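Local coordinates for protein 2-Cys Peroxiredoxin (Plasmodium vivax SaI-1, PDB 2I81) that probably reduces hydrogen peroxide and organic hydroperoxides as a cysteine-dependent peroxidase of the typical 2-Cys peroxiredoxin family, at residues 25-33 / 41-49; 89-100 / 118-129. One frame throughout, in Å; residues are numbered along the deposited sequence.

Contact 1 (25-33 / 41-49); sequences KEAPFFKAE and FGEVNLTQF
A beta hairpin pairs Ala32 with Val44, where strands 31-35 and 41-45 run antiparallel. Ala32 N donates to Val44 O, and Val44 N returns the bond to Ala32 O, each at 2.9 Å. Beyond the strand pairing, Leu46 N reaches Phe30 O at 3.1 Å, so the backbone stays joined as segment 25-33 enters the strand.

Leu46 is the apolar centre. Its CB lies over one face of the Phe30 ring, 4.2 Å from the centroid, as a CH-pi contact. Its CD1 meets Ala27 CB at 3.9 Å. Phe30 CG lies between its backbone N and carbonyl carbon (chi1 64°), which brings ring atom CE1 against Leu46 CG. Phe29 instead offers its edge to Thr47, with CE1 3.3 Å from OG1.

On the face that carries Asn45, Lys31 crosses Glu43, and Lys31 CD lies 3.6 Å from Glu43 OE1. The bend at chi3 (-88°) leaves Lys31 NZ 4.2 Å from Glu43 OE1, beyond a salt bridge. Asn45 OD1 accepts from Gln48 NE2.

The hairpin is therefore two-sided. Ala32 and Val44 face the core with Ile128, Leu90 and Leu121. The face of Lys31, Glu33, Glu43 and Asn45 is polar: Lys31 and Glu43 probably attract weakly, and Glu33 pairs with Lys97.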
loop_
_atom_site.group_PDB
_atom_site.type_symbol
_atom_site.label_atom_id
_atom_site.label_comp_id
_atom_site.label_asym_id
_atom_site.label_seq_id
_atom_site.Cartn_x
_atom_site.Cartn_y
_atom_site.Cartn_z
ATOM N N LYS A 25 -3.199 3.229 -32.707
ATOM C CA LYS A 25 -4.109 2.552 -31.792
ATOM C C LYS A 25 -5.454 3.273 -31.741
ATOM O O LYS A 25 -5.652 4.287 -32.417
ATOM C CB LYS A 25 -3.481 2.437 -30.398
ATOM C CG LYS A 25 -2.417 1.343 -30.286
ATOM C CD LYS A 25 -1.611 1.441 -28.991
ATOM C CE LYS A 25 -2.444 0.981 -27.772
ATOM N NZ LYS A 25 -1.480 0.980 -26.501
ATOM N N GLU A 26 -6.374 2.735 -30.945
ATOM C CA GLU A 26 -7.735 3.255 -30.839
ATOM C C GLU A 26 -7.768 4.674 -30.270
ATOM O O GLU A 26 -7.171 4.952 -29.227
ATOM C CB GLU A 26 -8.584 2.309 -29.984
ATOM C CG GLU A 26 -10.008 2.784 -29.705
ATOM C CD GLU A 26 -10.744 1.893 -28.717
ATOM O OE1 GLU A 26 -11.925 2.180 -28.430
ATOM O OE2 GLU A 26 -10.152 0.909 -28.226
ATOM N N ALA A 27 -8.465 5.561 -30.980
ATOM C CA ALA A 27 -8.683 6.933 -30.537
ATOM C C ALA A 27 -9.555 6.954 -29.284
ATOM O O ALA A 27 -10.588 6.277 -29.240
ATOM C CB ALA A 27 -9.333 7.749 -31.645
ATOM N N PRO A 28 -9.137 7.718 -28.256
ATOM C CA PRO A 28 -9.924 7.844 -27.030
ATOM C C PRO A 28 -11.292 8.453 -27.309
ATOM O O PRO A 28 -11.396 9.438 -28.047
ATOM C CB PRO A 28 -9.084 8.791 -26.165
ATOM C CG PRO A 28 -7.706 8.696 -26.716
ATOM C CD PRO A 28 -7.891 8.502 -28.183
ATOM N N PHE A 29 -12.324 7.854 -26.723
ATOM C CA PHE A 29 -13.702 8.293 -26.904
ATOM C C PHE A 29 -13.920 9.705 -26.363
ATOM O O PHE A 29 -13.335 10.086 -25.346
ATOM C CB PHE A 29 -14.652 7.301 -26.218
ATOM C CG PHE A 29 -16.077 7.772 -26.135
ATOM C CD1 PHE A 29 -16.954 7.572 -27.197
ATOM C CD2 PHE A 29 -16.546 8.411 -24.989
ATOM C CE1 PHE A 29 -18.274 8.009 -27.122
ATOM C CE2 PHE A 29 -17.863 8.852 -24.905
ATOM C CZ PHE A 29 -18.730 8.649 -25.973
ATOM N N PHE A 30 -14.755 10.476 -27.056
ATOM C CA PHE A 30 -15.197 11.777 -26.561
ATOM C C PHE A 30 -16.659 12.046 -26.906
ATOM O O PHE A 30 -17.183 11.532 -27.895
ATOM C CB PHE A 30 -14.298 12.913 -27.074
ATOM C CG PHE A 30 -14.322 13.088 -28.568
ATOM C CD1 PHE A 30 -13.375 12.457 -29.368
ATOM C CD2 PHE A 30 -15.283 13.894 -29.175
ATOM C CE1 PHE A 30 -13.390 12.618 -30.751
ATOM C CE2 PHE A 30 -15.308 14.057 -30.557
ATOM C CZ PHE A 30 -14.358 13.419 -31.346
ATOM N N LYS A 31 -17.302 12.851 -26.066
ATOM C CA LYS A 31 -18.664 13.312 -26.277
ATOM C C LYS A 31 -18.675 14.765 -25.831
ATOM O O LYS A 31 -18.331 15.066 -24.685
ATOM C CB LYS A 31 -19.646 12.480 -25.442
ATOM C CG LYS A 31 -21.108 12.909 -25.556
ATOM C CD LYS A 31 -22.001 12.163 -24.566
ATOM C CE LYS A 31 -22.506 10.842 -25.143
ATOM N NZ LYS A 31 -23.394 10.125 -24.184
ATOM N N ALA A 32 -19.049 15.669 -26.730
ATOM C CA ALA A 32 -18.999 17.089 -26.410
ATOM C C ALA A 32 -20.185 17.859 -26.956
ATOM O O ALA A 32 -20.715 17.533 -28.020
ATOM C CB ALA A 32 -17.699 17.699 -26.920
ATOM N N GLU A 33 -20.596 18.880 -26.209
ATOM C CA GLU A 33 -21.528 19.876 -26.713
ATOM C C GLU A 33 -20.850 20.625 -27.846
ATOM O O GLU A 33 -19.642 20.877 -27.807
ATOM C CB GLU A 33 -21.909 20.868 -25.619
ATOM C CG GLU A 33 -22.778 20.296 -24.519
ATOM C CD GLU A 33 -22.879 21.234 -23.335
ATOM O OE1 GLU A 33 -21.871 21.395 -22.614
ATOM O OE2 GLU A 33 -23.968 21.810 -23.121
ATOM N N PHE A 41 -27.226 24.563 -31.388
ATOM C CA PHE A 41 -26.513 23.777 -30.386
ATOM C C PHE A 41 -26.830 22.296 -30.493
ATOM O O PHE A 41 -27.952 21.915 -30.834
ATOM C CB PHE A 41 -26.833 24.272 -28.976
ATOM C CG PHE A 41 -26.269 25.626 -28.666
ATOM C CD1 PHE A 41 -27.030 26.568 -27.983
ATOM C CD2 PHE A 41 -24.978 25.964 -29.062
ATOM C CE1 PHE A 41 -26.510 27.825 -27.693
ATOM C CE2 PHE A 41 -24.452 27.218 -28.780
ATOM C CZ PHE A 41 -25.219 28.151 -28.093
ATOM N N GLY A 42 -25.836 21.469 -30.193
ATOM C CA GLY A 42 -26.018 20.029 -30.225
ATOM C C GLY A 42 -24.979 19.265 -29.439
ATOM O O GLY A 42 -24.452 19.747 -28.434
ATOM N N GLU A 43 -24.696 18.059 -29.918
ATOM C CA GLU A 43 -23.798 17.133 -29.256
ATOM C C GLU A 43 -23.149 16.265 -30.321
ATOM O O GLU A 43 -23.812 15.824 -31.264
ATOM C CB GLU A 43 -24.591 16.271 -28.272
ATOM C CG GLU A 43 -23.771 15.295 -27.447
ATOM C CD GLU A 43 -24.599 14.628 -26.366
ATOM O OE1 GLU A 43 -24.822 13.402 -26.458
ATOM O OE2 GLU A 43 -25.037 15.331 -25.429
ATOM N N VAL A 44 -21.850 16.031 -30.177
ATOM C CA VAL A 44 -21.111 15.189 -31.109
ATOM C C VAL A 44 -20.287 14.181 -30.319
ATOM O O VAL A 44 -19.636 14.538 -29.334
ATOM C CB VAL A 44 -20.193 16.038 -32.034
ATOM C CG1 VAL A 44 -19.207 15.163 -32.798
ATOM C CG2 VAL A 44 -21.022 16.872 -33.004
ATOM N N ASN A 45 -20.329 12.920 -30.742
ATOM C CA ASN A 45 -19.463 11.902 -30.159
ATOM C C ASN A 45 -18.729 11.084 -31.217
ATOM O O ASN A 45 -19.222 10.918 -32.333
ATOM C CB ASN A 45 -20.237 11.003 -29.187
ATOM C CG ASN A 45 -21.268 10.135 -29.879
ATOM O OD1 ASN A 45 -22.179 10.632 -30.543
ATOM N ND2 ASN A 45 -21.139 8.826 -29.709
ATOM N N LEU A 46 -17.548 10.584 -30.855
ATOM C CA LEU A 46 -16.691 9.839 -31.781
ATOM C C LEU A 46 -17.416 8.645 -32.397
ATOM O O LEU A 46 -17.261 8.372 -33.590
ATOM C CB LEU A 46 -15.411 9.365 -31.078
ATOM C CG LEU A 46 -14.088 9.233 -31.856
ATOM C CD1 LEU A 46 -12.973 8.823 -30.904
ATOM C CD2 LEU A 46 -14.145 8.261 -33.042
ATOM N N THR A 47 -18.213 7.951 -31.585
ATOM C CA THR A 47 -18.906 6.735 -32.015
ATOM C C THR A 47 -19.777 6.944 -33.256
ATOM O O THR A 47 -19.799 6.090 -34.143
ATOM C CB THR A 47 -19.762 6.123 -30.877
ATOM O OG1 THR A 47 -18.983 6.050 -29.672
ATOM C CG2 THR A 47 -20.250 4.722 -31.243
ATOM N N GLN A 48 -20.478 8.074 -33.330
ATOM C CA GLN A 48 -21.384 8.322 -34.454
ATOM C C GLN A 48 -20.674 8.327 -35.815
ATOM O O GLN A 48 -21.322 8.192 -36.855
ATOM C CB GLN A 48 -22.184 9.614 -34.248
ATOM C CG GLN A 48 -21.432 10.893 -34.582
ATOM C CD GLN A 48 -22.203 12.138 -34.204
ATOM O OE1 GLN A 48 -22.460 12.999 -35.045
ATOM N NE2 GLN A 48 -22.581 12.241 -32.934
ATOM N N PHE A 49 -19.349 8.471 -35.801
ATOM C CA PHE A 49 -18.561 8.511 -37.033
ATOM C C PHE A 49 -17.916 7.183 -37.400
ATOM O O PHE A 49 -17.612 6.952 -38.573
ATOM C CB PHE A 49 -17.479 9.589 -36.957
ATOM C CG PHE A 49 -18.014 10.972 -36.762
ATOM C CD1 PHE A 49 -17.794 11.645 -35.568
ATOM C CD2 PHE A 49 -18.740 11.603 -37.768
ATOM C CE1 PHE A 49 -18.287 12.928 -35.376
ATOM C CE2 PHE A 49 -19.241 12.886 -37.584
ATOM C CZ PHE A 49 -19.012 13.551 -36.385
#

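Contact 2 (89-100 / 118-129); sequences LLGCSVDSKYTH and HTLLSDITKSIS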
loop_
_atom_site.group_PDB
_atom_site.type_symbol
_atom_site.label_atom_id
_atom_site.label_comp_id
_atom_site.label_asym_id
_atom_site.label_seq_id
_atom_site.Cartn_x
_atom_site.Cartn_y
_atom_site.Cartn_z
ATOM N N LEU A 89 -14.576 17.408 -40.188
ATOM C CA LEU A 89 -13.690 18.408 -39.614
ATOM C C LEU A 89 -14.280 18.919 -38.298
ATOM O O LEU A 89 -15.377 19.484 -38.283
ATOM C CB LEU A 89 -13.506 19.551 -40.621
ATOM C CG LEU A 89 -12.215 20.375 -40.743
ATOM C CD1 LEU A 89 -12.278 21.639 -39.903
ATOM C CD2 LEU A 89 -10.952 19.569 -40.430
ATOM N N LEU A 90 -13.556 18.705 -37.201
ATOM C CA LEU A 90 -14.026 19.097 -35.870
ATOM C C LEU A 90 -12.992 19.935 -35.121
ATOM O O LEU A 90 -11.897 19.457 -34.817
ATOM C CB LEU A 90 -14.401 17.863 -35.035
ATOM C CG LEU A 90 -15.465 16.876 -35.536
ATOM C CD1 LEU A 90 -15.560 15.686 -34.590
ATOM C CD2 LEU A 90 -16.829 17.538 -35.692
ATOM N N GLY A 91 -13.345 21.186 -34.834
ATOM C CA GLY A 91 -12.507 22.065 -34.022
ATOM C C GLY A 91 -12.830 21.900 -32.553
ATOM O O GLY A 91 -13.985 21.670 -32.195
ATOM N N CYS A 92 -11.818 22.016 -31.699
ATOM C CA CYS A 92 -12.020 21.819 -30.267
ATOM C C CYS A 92 -11.182 22.767 -29.420
ATOM O O CYS A 92 -9.972 22.888 -29.614
ATOM C CB CYS A 92 -11.724 20.368 -29.878
ATOM S SG CYS A 92 -12.162 19.934 -28.180
ATOM N N SER A 93 -11.846 23.444 -28.489
ATOM C CA SER A 93 -11.163 24.246 -27.483
ATOM C C SER A 93 -11.836 24.087 -26.126
ATOM O O SER A 93 -12.930 23.525 -26.020
ATOM C CB SER A 93 -11.114 25.723 -27.888
ATOM O OG SER A 93 -12.365 26.358 -27.695
ATOM N N VAL A 94 -11.168 24.595 -25.094
ATOM C CA VAL A 94 -11.675 24.566 -23.725
ATOM C C VAL A 94 -12.873 25.510 -23.527
ATOM O O VAL A 94 -13.656 25.338 -22.586
ATOM C CB VAL A 94 -10.543 24.888 -22.709
ATOM C CG1 VAL A 94 -11.080 24.965 -21.289
ATOM C CG2 VAL A 94 -9.434 23.842 -22.794
ATOM N N ASP A 95 -13.021 26.488 -24.421
ATOM C CA ASP A 95 -14.116 27.461 -24.347
ATOM C C ASP A 95 -15.491 26.801 -24.396
ATOM O O ASP A 95 -15.650 25.711 -24.952
ATOM C CB ASP A 95 -14.010 28.480 -25.483
ATOM C CG ASP A 95 -12.685 29.210 -25.488
ATOM O OD1 ASP A 95 -12.484 30.099 -24.633
ATOM O OD2 ASP A 95 -11.844 28.894 -26.354
ATOM N N SER A 96 -16.478 27.475 -23.812
ATOM C CA SER A 96 -17.862 27.014 -23.846
ATOM C C SER A 96 -18.466 27.198 -25.236
ATOM O O SER A 96 -17.935 27.948 -26.060
ATOM C CB SER A 96 -18.697 27.768 -22.812
ATOM O OG SER A 96 -18.714 29.164 -23.090
ATOM N N LYS A 97 -19.579 26.511 -25.481
ATOM C CA LYS A 97 -20.306 26.616 -26.747
ATOM C C LYS A 97 -20.893 28.014 -26.966
ATOM O O LYS A 97 -21.076 28.443 -28.107
ATOM C CB LYS A 97 -21.407 25.549 -26.831
ATOM C CG LYS A 97 -22.481 25.655 -25.754
ATOM C CD LYS A 97 -23.513 24.551 -25.875
ATOM C CE LYS A 97 -24.604 24.715 -24.830
ATOM N NZ LYS A 97 -25.525 23.544 -24.801
ATOM N N TYR A 98 -21.184 28.717 -25.871
ATOM C CA TYR A 98 -21.681 30.090 -25.943
ATOM C C TYR A 98 -20.586 31.052 -26.389
ATOM O O TYR A 98 -20.858 32.027 -27.095
ATOM C CB TYR A 98 -22.268 30.533 -24.601
ATOM C CG TYR A 98 -23.443 29.696 -24.158
ATOM C CD1 TYR A 98 -23.305 28.753 -23.141
ATOM C CD2 TYR A 98 -24.691 29.836 -24.767
ATOM C CE1 TYR A 98 -24.384 27.977 -22.733
ATOM C CE2 TYR A 98 -25.774 29.063 -24.367
ATOM C CZ TYR A 98 -25.614 28.137 -23.350
ATOM O OH TYR A 98 -26.683 27.370 -22.950
ATOM N N THR A 99 -19.353 30.768 -25.975
ATOM C CA THR A 99 -18.193 31.544 -26.406
ATOM C C THR A 99 -17.908 31.321 -27.896
ATOM O O THR A 99 -17.501 32.252 -28.597
ATOM C CB THR A 99 -16.947 31.238 -25.538
ATOM O OG1 THR A 99 -17.237 31.547 -24.166
ATOM C CG2 THR A 99 -15.748 32.070 -25.980
ATOM N N HIS A 100 -18.138 30.096 -28.374
ATOM C CA HIS A 100 -17.991 29.782 -29.798
ATOM C C HIS A 100 -18.970 30.563 -30.663
ATOM O O HIS A 100 -18.572 31.184 -31.650
ATOM C CB HIS A 100 -18.185 28.290 -30.063
ATOM C CG HIS A 100 -17.077 27.427 -29.553
ATOM N ND1 HIS A 100 -15.820 27.914 -29.264
ATOM C CD2 HIS A 100 -17.029 26.095 -29.313
ATOM C CE1 HIS A 100 -15.053 26.924 -28.845
ATOM N NE2 HIS A 100 -15.761 25.809 -28.869
ATOM N N HIS A 118 -18.096 24.408 -40.457
ATOM C CA HIS A 118 -17.849 23.155 -39.737
ATOM C C HIS A 118 -18.117 23.256 -38.234
ATOM O O HIS A 118 -18.219 24.352 -37.678
ATOM C CB HIS A 118 -16.444 22.607 -40.025
ATOM C CG HIS A 118 -15.339 23.408 -39.413
ATOM N ND1 HIS A 118 -14.722 24.448 -40.071
ATOM C CD2 HIS A 118 -14.734 23.315 -38.204
ATOM C CE1 HIS A 118 -13.786 24.964 -39.295
ATOM N NE2 HIS A 118 -13.774 24.295 -38.156
ATOM N N THR A 119 -18.219 22.092 -37.597
ATOM C CA THR A 119 -18.622 21.974 -36.198
ATOM C C THR A 119 -17.495 22.353 -35.231
ATOM O O THR A 119 -16.335 21.991 -35.441
ATOM C CB THR A 119 -19.121 20.537 -35.904
ATOM O OG1 THR A 119 -20.125 20.170 -36.860
ATOM C CG2 THR A 119 -19.702 20.423 -34.503
ATOM N N LEU A 120 -17.854 23.090 -34.180
ATOM C CA LEU A 120 -16.915 23.437 -33.114
ATOM C C LEU A 120 -17.321 22.800 -31.789
ATOM O O LEU A 120 -18.428 23.021 -31.293
ATOM C CB LEU A 120 -16.789 24.957 -32.962
ATOM C CG LEU A 120 -16.168 25.753 -34.116
ATOM C CD1 LEU A 120 -16.256 27.242 -33.822
ATOM C CD2 LEU A 120 -14.720 25.344 -34.386
ATOM N N LEU A 121 -16.409 22.011 -31.228
ATOM C CA LEU A 121 -16.649 21.294 -29.980
ATOM C C LEU A 121 -16.256 22.134 -28.772
ATOM O O LEU A 121 -15.336 22.953 -28.843
ATOM C CB LEU A 121 -15.880 19.967 -29.956
ATOM C CG LEU A 121 -16.063 18.956 -31.095
ATOM C CD1 LEU A 121 -15.138 17.762 -30.889
ATOM C CD2 LEU A 121 -17.512 18.494 -31.216
ATOM N N SER A 122 -16.962 21.919 -27.668
ATOM C CA SER A 122 -16.656 22.576 -26.407
ATOM C C SER A 122 -16.092 21.551 -25.428
ATOM O O SER A 122 -16.809 20.651 -24.980
ATOM C CB SER A 122 -17.913 23.237 -25.833
ATOM O OG SER A 122 -17.680 23.743 -24.529
ATOM N N ASP A 123 -14.807 21.682 -25.112
ATOM C CA ASP A 123 -14.167 20.814 -24.128
ATOM C C ASP A 123 -14.189 21.500 -22.763
ATOM O O ASP A 123 -13.145 21.761 -22.156
ATOM C CB ASP A 123 -12.738 20.470 -24.561
ATOM C CG ASP A 123 -12.112 19.372 -23.714
ATOM O OD1 ASP A 123 -10.867 19.268 -23.712
ATOM O OD2 ASP A 123 -12.854 18.614 -23.050
ATOM N N ILE A 124 -15.402 21.785 -22.293
ATOM C CA ILE A 124 -15.621 22.581 -21.084
ATOM C C ILE A 124 -15.097 21.908 -19.807
ATOM O O ILE A 124 -14.748 22.592 -18.845
ATOM C CB ILE A 124 -17.123 23.012 -20.950
ATOM C CG1 ILE A 124 -17.306 24.106 -19.887
ATOM C CG2 ILE A 124 -18.036 21.809 -20.687
ATOM C CD1 ILE A 124 -16.870 25.495 -20.333
ATOM N N THR A 125 -15.032 20.578 -19.812
ATOM C CA THR A 125 -14.498 19.815 -18.681
ATOM C C THR A 125 -12.985 19.621 -18.794
ATOM O O THR A 125 -12.329 19.232 -17.824
ATOM C CB THR A 125 -15.168 18.422 -18.549
ATOM O OG1 THR A 125 -14.772 17.586 -19.649
ATOM C CG2 THR A 125 -16.689 18.541 -18.528
ATOM N N LYS A 126 -12.449 19.892 -19.986
ATOM C CA LYS A 126 -11.030 19.683 -20.325
ATOM C C LYS A 126 -10.646 18.210 -20.495
ATOM O O LYS A 126 -9.474 17.897 -20.722
ATOM C CB LYS A 126 -10.090 20.357 -19.312
ATOM C CG LYS A 126 -10.171 21.870 -19.256
ATOM C CD LYS A 126 -9.217 22.408 -18.203
ATOM C CE LYS A 126 -9.641 23.777 -17.710
ATOM N NZ LYS A 126 -9.311 24.863 -18.675
ATOM N N SER A 127 -11.627 17.313 -20.399
ATOM C CA SER A 127 -11.362 15.873 -20.437
ATOM C C SER A 127 -10.894 15.365 -21.802
ATOM O O SER A 127 -10.114 14.414 -21.870
ATOM C CB SER A 127 -12.579 15.077 -19.955
ATOM O OG SER A 127 -13.721 15.352 -20.750
ATOM N N ILE A 128 -11.363 15.994 -22.880
ATOM C CA ILE A 128 -10.946 15.612 -24.235
ATOM C C ILE A 128 -9.463 15.936 -24.452
ATOM O O ILE A 128 -8.717 15.111 -24.987
ATOM C CB ILE A 128 -11.823 16.272 -25.336
ATOM C CG1 ILE A 128 -13.309 15.994 -25.079
ATOM C CG2 ILE A 128 -11.418 15.774 -26.727
ATOM C CD1 ILE A 128 -14.253 16.947 -25.790
ATOM N N SER A 129 -9.046 17.127 -24.026
ATOM C CA SER A 129 -7.641 17.536 -24.099
ATOM C C SER A 129 -6.766 16.656 -23.209
ATOM O O SER A 129 -5.646 16.304 -23.586
ATOM C CB SER A 129 -7.484 19.004 -23.699
ATOM O OG SER A 129 -8.327 19.839 -24.473
HETATM O O HOH W 1 -20.143 24.433 -23.360
#
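Gly91 bonds through both N and O to the neighbouring parallel strand; strands 89-93 and 119-122 have axes 32° apart. Its N donates to Thr119 O at 3.2 Å, and its O accepts from Leu121 N. Asp123 N binds Ser93 O at 2.8 Å.

Side chains add polar bonds to backbone oxygens. His100 NE2 donates to Leu121 O at 2.9 Å. The oxygen lies near the imidazole plane, but the donor sits well above the carbonyl plane. His100 ND1 is held by Asp63, which should fix the ring's rotation. Ser122 OG points away from its backbone N (chi1 173°), which lets it donate to Asp95 O at 2.9 Å; it also accepts from a water that receives Lys97 N. Asp123 receives Ser129 N and OG on OD1 and Ile128 N on OD2, tying the strand end to the start of helix 127-131.

Van der Waals contacts follow. Leu89 CD1 makes a CH-pi contact over the face of the His118 ring, 3.4 Å from the centroid; Tyr58 and Asp76 bind the ring nitrogens. Cys92 SG packs 3.7 Å from Asp123 CB and 4.1 Å from Leu121 CB. Val94 CG1 lies 3.2 Å from Lys126 NZ, which bonds to Ser139 O and to Ile124 O of the second subunit.

This is a beta-alpha-beta crossover of strand 87-93, helix 97-104 and strand 119-122, part of the thioredoxin-like core of peroxiredoxins.

The two contacts share one sheet, and their centres are about 11 Å apart. Strand 31-35 of contact 1 runs antiparallel beside strand 119-122 of contact 2, with Glu33 O 2.9 Å from Ser122 N in a probable hydrogen bond. Glu33 OE2 also forms a salt bridge of 2.9 Å with Lys97 NZ, fastening the hairpin to helix 97-104. Phe41 CE1 packs 3.6 Å from Tyr98 CE2. Tyr98 in turn meets Phe66 of the second subunit, so contact 2 lies at a subunit interface that contact 1 does not touch. Contact 2 also binds Asp63, which lies within the PxxxTxxC motif expected from the family to end in the peroxidatic cysteine.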